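PDB 2OXB: beta-fructofuranosidase, insoluble isoenzyme CWINV1 from Arabidopsis thaliana, which hydrolyses sucrose and 1-kestose at the cell wall and, to a lesser extent, neokestose and levan, by cleaving off terminal non-reducing beta-D-fructofuranoside residues. Local coordinates for residues D55-D60 / N532-S537; I289-T294 / T313-I318. The protein carries 1 engineered substitution. One frame throughout, in Å; residues are numbered along the deposited sequence.

Interaction 1 (D55-D60 / N532-S537)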
# COMPACT_ATOMS: atom_id res chain seq x y z
N ASP A 55 14.14 -11.75 -4.81
CA ASP A 55 13.58 -10.94 -5.88
C ASP A 55 12.23 -10.32 -5.50
O ASP A 55 11.48 -9.85 -6.36
CB ASP A 55 13.42 -11.80 -7.13
CG ASP A 55 12.82 -13.15 -6.83
OD1 ASP A 55 12.35 -13.33 -5.68
OD2 ASP A 55 12.82 -14.04 -7.72
N LEU A 56 11.94 -10.34 -4.20
CA LEU A 56 10.69 -9.80 -3.67
C LEU A 56 9.47 -10.41 -4.35
O LEU A 56 8.40 -9.80 -4.38
CB LEU A 56 10.65 -8.28 -3.82
CG LEU A 56 11.51 -7.42 -2.89
CD1 LEU A 56 11.42 -5.97 -3.35
CD2 LEU A 56 11.04 -7.55 -1.44
N ILE A 57 9.62 -11.61 -4.89
CA ILE A 57 8.50 -12.25 -5.56
C ILE A 57 8.32 -13.66 -5.05
O ILE A 57 7.21 -14.05 -4.68
CB ILE A 57 8.71 -12.29 -7.10
CG1 ILE A 57 9.02 -10.87 -7.62
CG2 ILE A 57 7.48 -12.86 -7.77
CD1 ILE A 57 7.89 -9.88 -7.47
N ASN A 58 9.42 -14.41 -5.03
CA ASN A 58 9.42 -15.79 -4.55
C ASN A 58 9.82 -15.80 -3.08
O ASN A 58 10.88 -15.29 -2.71
CB ASN A 58 10.42 -16.66 -5.32
CG ASN A 58 10.24 -16.56 -6.82
OD1 ASN A 58 9.14 -16.68 -7.34
ND2 ASN A 58 11.34 -16.36 -7.52
N TRP A 59 8.97 -16.39 -2.25
CA TRP A 59 9.22 -16.44 -0.82
C TRP A 59 9.35 -17.83 -0.21
O TRP A 59 8.52 -18.72 -0.45
CB TRP A 59 8.15 -15.63 -0.08
CG TRP A 59 8.11 -14.20 -0.57
CD1 TRP A 59 7.55 -13.75 -1.73
CD2 TRP A 59 8.75 -13.07 0.04
NE1 TRP A 59 7.82 -12.42 -1.89
CE2 TRP A 59 8.55 -11.97 -0.83
CE3 TRP A 59 9.49 -12.88 1.21
CZ2 TRP A 59 9.05 -10.70 -0.54
CZ3 TRP A 59 9.99 -11.62 1.49
CH2 TRP A 59 9.77 -10.54 0.62
N ASP A 60 10.42 -18.00 0.57
CA ASP A 60 10.72 -19.24 1.27
C ASP A 60 10.26 -19.03 2.71
O ASP A 60 10.59 -18.02 3.33
CB ASP A 60 12.23 -19.53 1.23
CG ASP A 60 12.76 -19.85 -0.17
OD1 ASP A 60 12.85 -18.94 -1.02
OD2 ASP A 60 13.08 -21.02 -0.43
N ASN A 532 2.77 -16.34 -14.89
CA ASN A 532 3.06 -17.62 -14.26
C ASN A 532 3.01 -17.43 -12.75
O ASN A 532 3.02 -16.30 -12.25
CB ASN A 532 4.45 -18.12 -14.64
CG ASN A 532 4.59 -18.38 -16.12
OD1 ASN A 532 5.69 -18.38 -16.66
ND2 ASN A 532 3.46 -18.64 -16.78
N SER A 533 3.00 -18.55 -12.04
CA SER A 533 2.94 -18.52 -10.59
C SER A 533 4.27 -18.21 -9.93
O SER A 533 5.34 -18.43 -10.50
CB SER A 533 2.42 -19.86 -10.06
OG SER A 533 1.05 -20.03 -10.39
N ALA A 534 4.19 -17.67 -8.72
CA ALA A 534 5.38 -17.35 -7.96
C ALA A 534 5.35 -18.29 -6.76
O ALA A 534 4.29 -18.59 -6.22
CB ALA A 534 5.33 -15.89 -7.51
N GLN A 535 6.53 -18.76 -6.37
CA GLN A 535 6.66 -19.69 -5.24
C GLN A 535 6.42 -19.00 -3.91
O GLN A 535 7.35 -18.48 -3.28
CB GLN A 535 8.06 -20.34 -5.27
CG GLN A 535 8.53 -20.67 -6.68
CD GLN A 535 9.53 -21.81 -6.74
OE1 GLN A 535 9.99 -22.18 -7.82
NE2 GLN A 535 9.86 -22.38 -5.58
N ILE A 536 5.16 -19.00 -3.48
CA ILE A 536 4.74 -18.37 -2.23
C ILE A 536 4.43 -19.41 -1.14
O ILE A 536 3.84 -20.46 -1.42
CB ILE A 536 3.47 -17.48 -2.44
CG1 ILE A 536 2.37 -18.29 -3.15
CG2 ILE A 536 3.83 -16.23 -3.21
CD1 ILE A 536 1.03 -17.55 -3.30
N SER A 537 4.84 -19.10 0.09
CA SER A 537 4.62 -19.96 1.26
C SER A 537 4.98 -19.18 2.52
O SER A 537 4.30 -19.28 3.54
CB SER A 537 5.47 -21.23 1.18
OG SER A 537 4.96 -22.15 0.23
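Trp59 and Gln535 carry the principal bond of this contact, in which a polypeptide's last residues are stitched onto a distant part of the same chain. The backbone N of Trp59 donates to Gln535 O at 2.8 Å, with the donor tilted 22° from the carbonyl plane. Gln535 is the centre of an inverse gamma turn, and its carbonyl faces the 55-60 loop. The packed side lies beside this bond, where Ile57 and Ala534 are both buried. CG2 of Ile57 stands anti to the backbone N and meets Ala534 CB at 3.7 Å, whereas the longer CG1 branch of Ile57 leads away from the tail. The methyl of Ala534 also lies 3.9 Å from Ile57 O, tucked against the bend of the loop. That bend is an Asx motif: Asp55 OD1 accepts from Asn58 N at 3.2 Å, approached from above the carboxylate plane.

The outer side is looser. Asn58 bends its amide toward the tail, but the bond that Gln535 N gives to its OD1 is weak, 3.5 Å long. The exposed Gln535 side chain runs out extended beyond CG, and that CG is its nearest approach to Asn58 OD1, at 4.1 Å.

Ser53 OG secures the loop by bonding to Asp55 N and Asn58 O. The loop joins strand 47-53 to strand 60-66, an outermost strand of its sheet, while the tail follows strand 521-530 of the C-terminal domain and bonds through Ala534 to Gly7. Inward, Ile57 rests on Val335 and Leu338, and Leu56 reaches strand 287-291.

Interaction 2 (I289-T294 / T313-I318)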
# COMPACT_ATOMS: atom_id res chain seq x y z
N ILE A 289 11.19 0.23 -1.15
CA ILE A 289 10.08 -0.68 -1.39
C ILE A 289 8.91 -0.37 -0.46
O ILE A 289 9.11 -0.12 0.73
CB ILE A 289 10.49 -2.15 -1.15
CG1 ILE A 289 11.34 -2.68 -2.31
CG2 ILE A 289 9.24 -3.01 -1.02
CD1 ILE A 289 12.67 -1.98 -2.50
N LEU A 290 7.70 -0.43 -0.99
CA LEU A 290 6.52 -0.14 -0.19
C LEU A 290 5.53 -1.29 -0.06
O LEU A 290 4.87 -1.68 -1.03
CB LEU A 290 5.82 1.08 -0.77
CG LEU A 290 4.52 1.50 -0.07
CD1 LEU A 290 4.46 3.02 -0.04
CD2 LEU A 290 3.31 0.91 -0.80
N TRP A 291 5.42 -1.81 1.16
CA TRP A 291 4.51 -2.91 1.45
C TRP A 291 3.15 -2.47 2.00
O TRP A 291 3.08 -1.58 2.84
CB TRP A 291 5.11 -3.86 2.48
CG TRP A 291 6.29 -4.60 2.03
CD1 TRP A 291 7.60 -4.21 2.14
CD2 TRP A 291 6.30 -5.91 1.46
NE1 TRP A 291 8.43 -5.20 1.67
CE2 TRP A 291 7.66 -6.25 1.24
CE3 TRP A 291 5.30 -6.82 1.10
CZ2 TRP A 291 8.04 -7.48 0.69
CZ3 TRP A 291 5.68 -8.04 0.54
CH2 TRP A 291 7.04 -8.36 0.35
N GLY A 292 2.10 -3.12 1.53
CA GLY A 292 0.74 -2.81 1.97
C GLY A 292 -0.07 -4.08 2.14
O GLY A 292 0.01 -4.99 1.31
N TRP A 293 -0.85 -4.15 3.22
CA TRP A 293 -1.65 -5.32 3.53
C TRP A 293 -2.93 -5.57 2.71
O TRP A 293 -3.01 -6.59 2.02
CB TRP A 293 -1.94 -5.35 5.05
CG TRP A 293 -3.07 -6.27 5.46
CD1 TRP A 293 -3.30 -7.55 5.02
CD2 TRP A 293 -4.14 -5.95 6.36
NE1 TRP A 293 -4.45 -8.04 5.59
CE2 TRP A 293 -4.99 -7.08 6.42
CE3 TRP A 293 -4.47 -4.82 7.12
CZ2 TRP A 293 -6.14 -7.12 7.21
CZ3 TRP A 293 -5.62 -4.85 7.91
CH2 TRP A 293 -6.45 -6.00 7.94
N THR A 294 -3.92 -4.70 2.74
CA THR A 294 -5.14 -4.96 1.95
C THR A 294 -6.06 -6.05 2.52
O THR A 294 -5.84 -7.25 2.36
CB THR A 294 -4.82 -5.37 0.48
OG1 THR A 294 -4.37 -4.22 -0.25
CG2 THR A 294 -6.06 -5.93 -0.22
N THR A 313 0.00 -6.95 -0.88
CA THR A 313 0.12 -6.34 -2.18
C THR A 313 1.57 -6.37 -2.65
O THR A 313 2.51 -6.35 -1.84
CB THR A 313 -0.33 -4.89 -2.15
OG1 THR A 313 0.45 -4.17 -1.18
CG2 THR A 313 -1.79 -4.81 -1.78
N ILE A 314 1.75 -6.40 -3.97
CA ILE A 314 3.08 -6.43 -4.54
C ILE A 314 3.89 -5.25 -4.04
O ILE A 314 3.43 -4.11 -4.05
CB ILE A 314 3.06 -6.38 -6.08
CG1 ILE A 314 4.49 -6.44 -6.60
CG2 ILE A 314 2.39 -5.08 -6.55
CD1 ILE A 314 4.60 -6.12 -8.06
N PRO A 315 5.12 -5.52 -3.59
CA PRO A 315 5.99 -4.45 -3.09
C PRO A 315 6.04 -3.34 -4.13
O PRO A 315 6.30 -3.60 -5.28
CB PRO A 315 7.32 -5.16 -2.90
CG PRO A 315 6.90 -6.55 -2.50
CD PRO A 315 5.80 -6.83 -3.50
N ARG A 316 5.75 -2.11 -3.72
CA ARG A 316 5.78 -1.00 -4.65
C ARG A 316 7.05 -0.20 -4.44
O ARG A 316 7.71 -0.31 -3.41
CB ARG A 316 4.55 -0.07 -4.46
CG ARG A 316 3.19 -0.59 -4.99
CD ARG A 316 2.05 -0.30 -3.99
NE ARG A 316 0.66 -0.44 -4.49
CZ ARG A 316 0.16 -1.50 -5.12
NH1 ARG A 316 0.91 -2.57 -5.38
NH2 ARG A 316 -1.13 -1.51 -5.45
N LYS A 317 7.40 0.58 -5.45
CA LYS A 317 8.56 1.46 -5.37
C LYS A 317 7.96 2.86 -5.35
O LYS A 317 7.22 3.22 -6.26
CB LYS A 317 9.47 1.30 -6.59
CG LYS A 317 10.71 2.19 -6.56
CD LYS A 317 11.42 2.29 -7.93
CE LYS A 317 12.63 3.25 -7.85
NZ LYS A 317 13.33 3.55 -9.13
N ILE A 318 8.24 3.64 -4.32
CA ILE A 318 7.71 5.00 -4.24
C ILE A 318 8.81 6.06 -4.33
O ILE A 318 10.00 5.77 -4.23
CB ILE A 318 6.88 5.21 -2.94
CG1 ILE A 318 7.67 4.78 -1.70
CG2 ILE A 318 5.63 4.41 -3.02
CD1 ILE A 318 8.45 5.90 -1.05
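A buried antiparallel strand pairing, the middle of a four-stranded sheet in the N-terminal domain, joins 289-294 to 313-318. Leu290 and Arg316 form its hydrogen-bonded pair, in which Arg316 N donates to Leu290 O at 2.9 Å. Ile289 and Lys317 make the next, non-hydrogen-bonded pair. The short segments 289-291 and 316-318 make an angle of 123° between their N-to-C directions, well short of 180°.

On the Ile289 side, Pro315 touches Ile289 and Trp291 of the facing segment. Its CG sits over one face of the Trp291 six-membered ring, 3.5 Å from the centroid, in a CH-pi contact, while its CB meets Ile289 CG2 at 3.4 Å. On the other face, Leu290 splits its two methyls: CD1 packs on Ile318 CG2, and CD2 on Arg316 CD at 3.6 Å. Arg316 bends at chi2 and carries its guanidinium away from Leu290, to Ile314 O and a salt bridge with Glu485 of the C-terminal domain.

Past the strands, Gly292 O is gripped twice by Thr313, from N at 2.9 Å and from OG1 at 2.7 Å. With chi1 at 58°, OG1 lies between the backbone N and carbonyl carbon, beside the donating N-H.

Such a four-stranded antiparallel unit is a blade of the five-bladed propeller of family 32; Trp293 of the first segment brings its side chain to about 3 Å from that of Asn18 and about 4 Å from that of active-site Asp19.

From the N terminus the chain first lays down 55-60, the loop between two strands of the first propeller blade. Far downstream, interaction 2 closes a short loop of 18 residues that includes helix 300-306. The chain then builds the C-terminal beta-sandwich before 532-537 returns to 55-60, so that interaction 1 closes a loop of 471 residues with interaction 2 nested inside it. Their centres are about 15 Å apart, yet they touch: Trp59 CZ2 packs on Trp291 CH2, the rings inclined at about 70°, and Leu56 CD1 on Ile289 CG1. First blade, last blade and the tail of the sandwich thus meet in one place.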